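Local coordinates for protein choline kinase (Streptococcus pneumoniae, PDB 4R78) that probably phosphorylates choline with ATP as phosphate donor, working through a protein kinase-like fold, and is captured here with AMP bound, at residues Y166-V176 and G289-L300; P223-F231 and F244-V255. All blocks are in the same frame, centred on the assembly; numbering follows the deposited sequence.

Contact 1 (Y166-V176 and G289-L300); sequences YANYESVRNAV and GVNRYQRAVKGL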
# COMPACT_ATOMS: atom_id res chain seq x y z
N TYR A 166 17.96 6.47 -12.68
CA TYR A 166 17.12 6.14 -13.83
C TYR A 166 17.45 7.00 -15.03
O TYR A 166 17.80 8.17 -14.89
CB TYR A 166 15.64 6.25 -13.46
CG TYR A 166 15.21 5.34 -12.33
CD1 TYR A 166 15.55 3.99 -12.34
CD2 TYR A 166 14.48 5.83 -11.25
CE1 TYR A 166 15.17 3.14 -11.31
CE2 TYR A 166 14.10 4.99 -10.20
CZ TYR A 166 14.45 3.65 -10.24
OH TYR A 166 14.08 2.79 -9.23
N ALA A 167 17.34 6.41 -16.21
CA ALA A 167 17.74 7.05 -17.47
C ALA A 167 16.79 8.17 -17.90
O ALA A 167 15.57 8.04 -17.79
CB ALA A 167 17.84 6.01 -18.56
N ASN A 168 17.37 9.26 -18.41
CA ASN A 168 16.61 10.35 -19.00
C ASN A 168 15.63 10.99 -18.01
O ASN A 168 14.51 11.37 -18.38
CB ASN A 168 15.87 9.85 -20.26
CG ASN A 168 15.44 10.97 -21.18
OD1 ASN A 168 16.11 11.99 -21.29
ND2 ASN A 168 14.31 10.77 -21.86
N TYR A 169 16.07 11.13 -16.76
CA TYR A 169 15.16 11.52 -15.69
C TYR A 169 14.48 12.89 -15.85
O TYR A 169 13.28 13.01 -15.60
CB TYR A 169 15.82 11.40 -14.31
CG TYR A 169 14.84 11.57 -13.16
CD1 TYR A 169 13.80 10.65 -12.96
CD2 TYR A 169 14.93 12.66 -12.29
CE1 TYR A 169 12.89 10.80 -11.92
CE2 TYR A 169 14.02 12.82 -11.24
CZ TYR A 169 13.01 11.88 -11.07
OH TYR A 169 12.10 12.03 -10.04
N GLU A 170 15.22 13.91 -16.27
CA GLU A 170 14.61 15.23 -16.41
C GLU A 170 13.43 15.25 -17.39
O GLU A 170 12.36 15.76 -17.07
CB GLU A 170 15.66 16.30 -16.75
CG GLU A 170 16.51 16.71 -15.56
CD GLU A 170 15.68 17.21 -14.38
OE1 GLU A 170 15.85 16.67 -13.27
OE2 GLU A 170 14.87 18.14 -14.57
N SER A 171 13.62 14.66 -18.57
CA SER A 171 12.53 14.56 -19.55
C SER A 171 11.34 13.74 -19.04
O SER A 171 10.19 14.09 -19.28
CB SER A 171 13.04 14.00 -20.87
OG SER A 171 13.87 14.93 -21.54
N VAL A 172 11.62 12.63 -18.35
CA VAL A 172 10.55 11.80 -17.80
C VAL A 172 9.80 12.56 -16.69
O VAL A 172 8.57 12.62 -16.69
CB VAL A 172 11.09 10.43 -17.32
CG1 VAL A 172 10.01 9.64 -16.58
CG2 VAL A 172 11.60 9.62 -18.51
N ARG A 173 10.57 13.15 -15.77
CA ARG A 173 10.03 13.92 -14.66
C ARG A 173 9.08 15.02 -15.15
O ARG A 173 7.95 15.13 -14.68
CB ARG A 173 11.17 14.53 -13.85
CG ARG A 173 10.75 15.20 -12.56
CD ARG A 173 11.93 15.88 -11.90
NE ARG A 173 11.61 16.31 -10.54
CZ ARG A 173 11.14 17.51 -10.22
NH1 ARG A 173 10.94 18.42 -11.16
NH2 ARG A 173 10.87 17.79 -8.95
N ASN A 174 9.54 15.82 -16.11
CA ASN A 174 8.73 16.91 -16.63
C ASN A 174 7.45 16.41 -17.30
O ASN A 174 6.39 17.03 -17.17
CB ASN A 174 9.53 17.79 -17.59
CG ASN A 174 10.67 18.53 -16.89
OD1 ASN A 174 11.70 18.80 -17.50
ND2 ASN A 174 10.49 18.85 -15.61
N ALA A 175 7.54 15.29 -18.02
CA ALA A 175 6.36 14.68 -18.63
C ALA A 175 5.37 14.20 -17.57
O ALA A 175 4.16 14.38 -17.72
CB ALA A 175 6.76 13.54 -19.56
N VAL A 176 5.89 13.61 -16.49
CA VAL A 176 5.04 13.17 -15.38
C VAL A 176 4.36 14.37 -14.71
O VAL A 176 3.14 14.35 -14.49
CB VAL A 176 5.84 12.33 -14.36
CG1 VAL A 176 5.01 12.07 -13.09
CG2 VAL A 176 6.27 11.01 -14.98
N GLY A 289 12.72 -1.57 -9.42
CA GLY A 289 12.50 -0.14 -9.65
C GLY A 289 12.76 0.27 -11.09
O GLY A 289 11.98 1.03 -11.67
N VAL A 290 13.85 -0.25 -11.65
CA VAL A 290 14.22 -0.02 -13.05
C VAL A 290 13.06 -0.36 -13.99
O VAL A 290 12.73 0.41 -14.89
CB VAL A 290 15.50 -0.83 -13.43
CG1 VAL A 290 15.75 -0.84 -14.94
CG2 VAL A 290 16.72 -0.30 -12.69
N ASN A 291 12.45 -1.52 -13.76
CA ASN A 291 11.35 -2.00 -14.58
C ASN A 291 10.06 -1.20 -14.40
O ASN A 291 9.34 -0.94 -15.38
CB ASN A 291 11.11 -3.49 -14.33
CG ASN A 291 12.27 -4.35 -14.81
OD1 ASN A 291 13.07 -3.93 -15.64
ND2 ASN A 291 12.35 -5.57 -14.29
N ARG A 292 9.77 -0.78 -13.17
CA ARG A 292 8.60 0.08 -12.95
C ARG A 292 8.80 1.42 -13.65
O ARG A 292 7.88 1.94 -14.28
CB ARG A 292 8.32 0.27 -11.46
CG ARG A 292 7.79 -0.98 -10.77
CD ARG A 292 7.00 -0.67 -9.52
NE ARG A 292 5.70 -0.08 -9.87
CZ ARG A 292 4.60 -0.16 -9.12
NH1 ARG A 292 3.48 0.40 -9.55
NH2 ARG A 292 4.61 -0.79 -7.95
N TYR A 293 10.00 1.97 -13.55
CA TYR A 293 10.32 3.23 -14.20
C TYR A 293 10.15 3.15 -15.71
O TYR A 293 9.55 4.03 -16.32
CB TYR A 293 11.74 3.65 -13.83
CG TYR A 293 12.19 4.97 -14.41
CD1 TYR A 293 11.89 6.17 -13.77
CD2 TYR A 293 12.93 5.02 -15.59
CE1 TYR A 293 12.31 7.39 -14.29
CE2 TYR A 293 13.36 6.23 -16.12
CZ TYR A 293 13.05 7.41 -15.46
OH TYR A 293 13.48 8.61 -15.97
N GLN A 294 10.65 2.07 -16.32
CA GLN A 294 10.49 1.85 -17.75
C GLN A 294 9.01 1.74 -18.14
O GLN A 294 8.61 2.19 -19.22
CB GLN A 294 11.29 0.62 -18.20
CG GLN A 294 11.16 0.26 -19.70
CD GLN A 294 11.35 1.45 -20.64
OE1 GLN A 294 12.19 2.33 -20.40
NE2 GLN A 294 10.58 1.48 -21.71
N ARG A 295 8.20 1.16 -17.27
CA ARG A 295 6.76 1.07 -17.51
C ARG A 295 6.08 2.45 -17.46
O ARG A 295 5.11 2.69 -18.18
CB ARG A 295 6.10 0.07 -16.57
CG ARG A 295 4.70 -0.37 -16.99
CD ARG A 295 4.23 -1.58 -16.19
NE ARG A 295 4.23 -1.33 -14.75
CZ ARG A 295 4.07 -2.26 -13.81
NH1 ARG A 295 3.89 -3.53 -14.14
NH2 ARG A 295 4.09 -1.90 -12.53
N ALA A 296 6.60 3.34 -16.61
CA ALA A 296 6.16 4.74 -16.61
C ALA A 296 6.48 5.39 -17.96
O ALA A 296 5.66 6.10 -18.54
CB ALA A 296 6.80 5.52 -15.46
N VAL A 297 7.69 5.13 -18.46
CA VAL A 297 8.12 5.64 -19.77
C VAL A 297 7.18 5.13 -20.87
O VAL A 297 6.71 5.92 -21.70
CB VAL A 297 9.60 5.28 -20.04
CG1 VAL A 297 9.99 5.56 -21.49
CG2 VAL A 297 10.51 6.03 -19.08
N LYS A 298 6.90 3.83 -20.85
CA LYS A 298 5.97 3.19 -21.79
C LYS A 298 4.57 3.81 -21.69
O LYS A 298 3.95 4.10 -22.71
CB LYS A 298 5.90 1.69 -21.51
CG LYS A 298 5.02 0.89 -22.47
CD LYS A 298 4.94 -0.57 -22.03
CE LYS A 298 3.94 -1.36 -22.88
NZ LYS A 298 4.44 -1.62 -24.25
N GLY A 299 4.10 4.00 -20.46
CA GLY A 299 2.79 4.60 -20.21
C GLY A 299 2.67 6.02 -20.73
O GLY A 299 1.63 6.39 -21.29
N LEU A 300 3.73 6.81 -20.55
CA LEU A 300 3.76 8.18 -21.06
C LEU A 300 3.60 8.22 -22.58
O LEU A 300 2.85 9.03 -23.11
CB LEU A 300 5.04 8.91 -20.63
CG LEU A 300 5.13 9.38 -19.17
CD1 LEU A 300 6.57 9.71 -18.84
CD2 LEU A 300 4.22 10.58 -18.91
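Tyr166 and Tyr293 lie face on face in an offset stack, ring centroids 4.6 Å apart and planes only 16° from parallel. The two side chains slide past each other in opposite directions, and each ring therefore also receives the other's CB: Tyr166 CB sits 3.4 Å from the Tyr293 centroid, nearly on the ring normal, while Tyr293 CB hangs over the face of Tyr166. With CG anti to the backbone N (chi1 -178°), the Tyr293 ring extends toward 166-176.

The polar part is a single bond at the end of that ring. Ala167, two residues before helix 169-177, accepts it: Tyr293 OH donates to Ala167 O at 2.8 Å, arriving well above the carbonyl plane. Tyr166 OH, bonded to Ser272 O, lies 3.4 Å from Gly289 CA.

Apolar contacts fill the remainder. Val172 closes on the hydroxyl end of Tyr293, its CG2 also meeting Val297 CG2 at 3.8 Å. One turn on, Leu300 CD1 touches Ala175 CB at 3.9 Å and reaches Val176 CG2.

The segment axes come within 10.8 Å and cross at 58°. Helix 257-280 packs on this pair through Tyr166 and Val176, and helix 149-159 receives Tyr169 and Val176, placing the contact within the helical part of the kinase-like fold.

Contact 2 (P223-F231 and F244-V255); sequences PMWDLAALF and FLSHYESDQTPV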
# COMPACT_ATOMS: atom_id res chain seq x y z
N PRO A 223 -10.54 7.98 -6.08
CA PRO A 223 -10.65 6.52 -6.10
C PRO A 223 -10.02 5.83 -7.31
O PRO A 223 -9.66 4.65 -7.22
CB PRO A 223 -12.17 6.29 -6.10
CG PRO A 223 -12.67 7.43 -5.31
CD PRO A 223 -11.83 8.61 -5.76
N MET A 224 -9.86 6.54 -8.43
CA MET A 224 -9.22 5.95 -9.60
C MET A 224 -7.75 5.60 -9.34
O MET A 224 -7.18 4.76 -10.04
CB MET A 224 -9.39 6.82 -10.85
CG MET A 224 -10.83 6.90 -11.38
SD MET A 224 -11.64 5.31 -11.65
CE MET A 224 -12.62 5.17 -10.15
N TRP A 225 -7.15 6.21 -8.32
CA TRP A 225 -5.81 5.79 -7.88
C TRP A 225 -5.85 4.33 -7.43
O TRP A 225 -4.99 3.53 -7.81
CB TRP A 225 -5.31 6.69 -6.74
CG TRP A 225 -4.02 6.19 -6.12
CD1 TRP A 225 -3.89 5.16 -5.23
CD2 TRP A 225 -2.70 6.71 -6.35
NE1 TRP A 225 -2.57 5.00 -4.90
CE2 TRP A 225 -1.82 5.93 -5.57
CE3 TRP A 225 -2.18 7.73 -7.15
CZ2 TRP A 225 -0.44 6.16 -5.54
CZ3 TRP A 225 -0.80 7.96 -7.12
CH2 TRP A 225 0.05 7.17 -6.33
N ASP A 226 -6.83 4.00 -6.59
CA ASP A 226 -6.97 2.63 -6.09
C ASP A 226 -7.23 1.63 -7.21
O ASP A 226 -6.67 0.53 -7.22
CB ASP A 226 -8.06 2.55 -5.02
CG ASP A 226 -7.58 2.91 -3.63
OD1 ASP A 226 -6.37 3.21 -3.45
OD2 ASP A 226 -8.42 2.89 -2.71
N LEU A 227 -8.08 2.01 -8.16
CA LEU A 227 -8.36 1.14 -9.29
C LEU A 227 -7.10 0.92 -10.14
O LEU A 227 -6.79 -0.22 -10.51
CB LEU A 227 -9.53 1.67 -10.13
CG LEU A 227 -10.93 1.29 -9.65
CD1 LEU A 227 -11.28 1.82 -8.26
CD2 LEU A 227 -11.95 1.76 -10.64
N ALA A 228 -6.37 1.99 -10.41
CA ALA A 228 -5.10 1.90 -11.12
C ALA A 228 -4.13 0.94 -10.42
O ALA A 228 -3.50 0.11 -11.08
CB ALA A 228 -4.47 3.27 -11.30
N ALA A 229 -4.04 1.05 -9.10
CA ALA A 229 -3.13 0.19 -8.33
C ALA A 229 -3.53 -1.28 -8.40
O ALA A 229 -2.68 -2.13 -8.67
CB ALA A 229 -3.04 0.66 -6.88
N LEU A 230 -4.81 -1.57 -8.17
CA LEU A 230 -5.30 -2.94 -8.28
C LEU A 230 -4.95 -3.53 -9.65
O LEU A 230 -4.37 -4.62 -9.75
CB LEU A 230 -6.81 -2.99 -8.06
CG LEU A 230 -7.44 -4.39 -8.06
CD1 LEU A 230 -7.15 -5.13 -6.76
CD2 LEU A 230 -8.93 -4.29 -8.30
N PHE A 231 -5.26 -2.78 -10.70
CA PHE A 231 -5.06 -3.22 -12.08
C PHE A 231 -3.58 -3.40 -12.40
O PHE A 231 -3.17 -4.42 -12.94
CB PHE A 231 -5.68 -2.22 -13.06
CG PHE A 231 -7.19 -2.13 -13.00
CD1 PHE A 231 -7.94 -2.99 -12.22
CD2 PHE A 231 -7.85 -1.18 -13.78
CE1 PHE A 231 -9.34 -2.90 -12.19
CE2 PHE A 231 -9.23 -1.08 -13.77
CZ PHE A 231 -9.98 -1.94 -12.97
N PHE A 244 -13.96 -5.95 -14.16
CA PHE A 244 -13.91 -5.41 -12.81
C PHE A 244 -14.64 -4.07 -12.71
O PHE A 244 -15.40 -3.85 -11.76
CB PHE A 244 -12.48 -5.27 -12.29
CG PHE A 244 -12.42 -4.98 -10.82
CD1 PHE A 244 -12.33 -6.03 -9.90
CD2 PHE A 244 -12.50 -3.68 -10.34
CE1 PHE A 244 -12.30 -5.77 -8.53
CE2 PHE A 244 -12.47 -3.41 -8.97
CZ PHE A 244 -12.37 -4.46 -8.07
N LEU A 245 -14.40 -3.19 -13.67
CA LEU A 245 -15.06 -1.88 -13.68
C LEU A 245 -16.58 -2.01 -13.76
O LEU A 245 -17.30 -1.28 -13.09
CB LEU A 245 -14.52 -1.00 -14.81
CG LEU A 245 -13.06 -0.55 -14.69
CD1 LEU A 245 -12.59 0.15 -15.95
CD2 LEU A 245 -12.84 0.33 -13.46
N SER A 246 -17.06 -2.97 -14.55
CA SER A 246 -18.50 -3.22 -14.64
C SER A 246 -19.10 -3.57 -13.28
O SER A 246 -20.17 -3.07 -12.92
CB SER A 246 -18.80 -4.31 -15.66
OG SER A 246 -20.20 -4.45 -15.81
N HIS A 247 -18.40 -4.42 -12.52
CA HIS A 247 -18.80 -4.80 -11.17
C HIS A 247 -18.71 -3.62 -10.18
O HIS A 247 -19.59 -3.43 -9.34
CB HIS A 247 -17.89 -5.93 -10.65
CG HIS A 247 -18.19 -7.28 -11.23
ND1 HIS A 247 -18.58 -8.34 -10.46
CD2 HIS A 247 -18.12 -7.74 -12.50
CE1 HIS A 247 -18.76 -9.41 -11.22
NE2 HIS A 247 -18.49 -9.07 -12.47
N TYR A 248 -17.63 -2.85 -10.29
CA TYR A 248 -17.32 -1.80 -9.31
C TYR A 248 -18.13 -0.52 -9.50
O TYR A 248 -18.51 0.13 -8.52
CB TYR A 248 -15.81 -1.51 -9.33
CG TYR A 248 -15.43 -0.22 -8.65
CD1 TYR A 248 -15.14 -0.19 -7.28
CD2 TYR A 248 -15.37 0.98 -9.36
CE1 TYR A 248 -14.79 1.00 -6.65
CE2 TYR A 248 -15.02 2.17 -8.74
CZ TYR A 248 -14.74 2.18 -7.39
OH TYR A 248 -14.39 3.35 -6.78
N GLU A 249 -18.36 -0.15 -10.76
CA GLU A 249 -19.06 1.09 -11.12
C GLU A 249 -20.45 1.15 -10.50
O GLU A 249 -21.20 0.18 -10.54
CB GLU A 249 -19.17 1.19 -12.65
CG GLU A 249 -19.58 2.55 -13.20
CD GLU A 249 -19.71 2.55 -14.72
OE1 GLU A 249 -19.85 1.45 -15.30
OE2 GLU A 249 -19.69 3.64 -15.33
N SER A 250 -20.75 2.30 -9.90
CA SER A 250 -22.09 2.62 -9.40
C SER A 250 -22.23 4.14 -9.42
O SER A 250 -21.27 4.84 -9.75
CB SER A 250 -22.29 2.07 -7.98
OG SER A 250 -21.56 2.82 -7.02
N ASP A 251 -23.40 4.66 -9.08
CA ASP A 251 -23.56 6.12 -9.07
C ASP A 251 -22.57 6.79 -8.11
O ASP A 251 -22.00 7.84 -8.43
CB ASP A 251 -24.99 6.52 -8.72
CG ASP A 251 -25.26 7.97 -9.06
OD1 ASP A 251 -25.28 8.81 -8.13
OD2 ASP A 251 -25.44 8.28 -10.25
N GLN A 252 -22.35 6.17 -6.96
CA GLN A 252 -21.43 6.70 -5.95
C GLN A 252 -19.96 6.34 -6.21
O GLN A 252 -19.06 6.91 -5.59
CB GLN A 252 -21.85 6.26 -4.54
CG GLN A 252 -23.16 6.86 -4.07
CD GLN A 252 -23.44 6.62 -2.60
OE1 GLN A 252 -22.52 6.55 -1.78
NE2 GLN A 252 -24.72 6.49 -2.26
N THR A 253 -19.74 5.40 -7.12
CA THR A 253 -18.38 5.04 -7.55
C THR A 253 -18.22 5.14 -9.07
O THR A 253 -18.08 4.12 -9.75
CB THR A 253 -17.96 3.62 -7.06
OG1 THR A 253 -18.94 2.64 -7.43
CG2 THR A 253 -17.76 3.60 -5.55
N PRO A 254 -18.25 6.37 -9.61
CA PRO A 254 -18.07 6.53 -11.06
C PRO A 254 -16.66 6.14 -11.50
O PRO A 254 -15.73 6.13 -10.69
CB PRO A 254 -18.30 8.03 -11.27
CG PRO A 254 -17.91 8.65 -9.98
CD PRO A 254 -18.37 7.68 -8.94
N VAL A 255 -16.52 5.82 -12.79
CA VAL A 255 -15.26 5.37 -13.36
C VAL A 255 -14.75 6.34 -14.42
O VAL A 255 -15.52 6.82 -15.26
CB VAL A 255 -15.42 3.94 -13.96
CG1 VAL A 255 -14.21 3.56 -14.83
CG2 VAL A 255 -15.64 2.92 -12.86
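This is a buried, apolar contact of a helix with a helix end and its following loop, in the helical part of the kinase-like fold, joining helix 223-233 to the end of helix 238-248 and the residues that leave it. The helical segments run roughly antiparallel, at 144°, and their axes approach no closer than 12.5 Å, a spacing bridged by long and aromatic side chains.

Leu227 is central. Its CD1 lies over one face of the Tyr248 ring, 3.9 Å from the centroid, while CD2 presses on Leu245 CD2 at 3.3 Å, tighter than usual for two methyl carbons. Further along, Leu230 CD2 takes the same role over the face of Phe244, 3.7 Å from its centroid. The Phe231 ring stands almost perpendicular to that of Phe244 (86°), and its own edge receives two carbons: Phe244 CD2 lies 3.7 Å from Phe231 CE1, and Leu245 CD2 meets Phe231 CZ.

At the other end Met224, its chain bent at chi2 and chi3, curls its CE to 3.3 Å from Pro254 O and brings it obliquely to Tyr248 CE2. The loop is tied back by Thr253, whose OG1 donates to Tyr248 O at 2.8 Å and lies over the Tyr248 face opposite Leu227.

The polar end of Tyr248 is satisfied beyond the contact, its OH bonding His137 ND1; neighbouring Asp226 of 223-231 takes the other nitrogen, NE2. Dispersion and CH-pi contact thus join the segments directly, consistent with orientation set by ring faces and by His137 bridging both.

Contacts 1 and 2 do not touch: their centres are 25 Å apart and their nearest atoms about 7 Å. Along the chain, both segments of contact 2 fall between those of contact 1. Helix 257-280 joins them in space, packing against Tyr166 and Val176 of contact 1 and against Met224 and Leu245 of contact 2. A more direct tie is Leu232, in the helix that carries 223-231, which meets Arg292 and Arg295 of 289-300; a salt bridge from Arg292 NH2 to Glu233 OE2 fastens the same two helices. Neither contact contributes a residue to the AMP pocket, and the side chain of Leu230 in contact 2 is about 13 Å from the nucleotide.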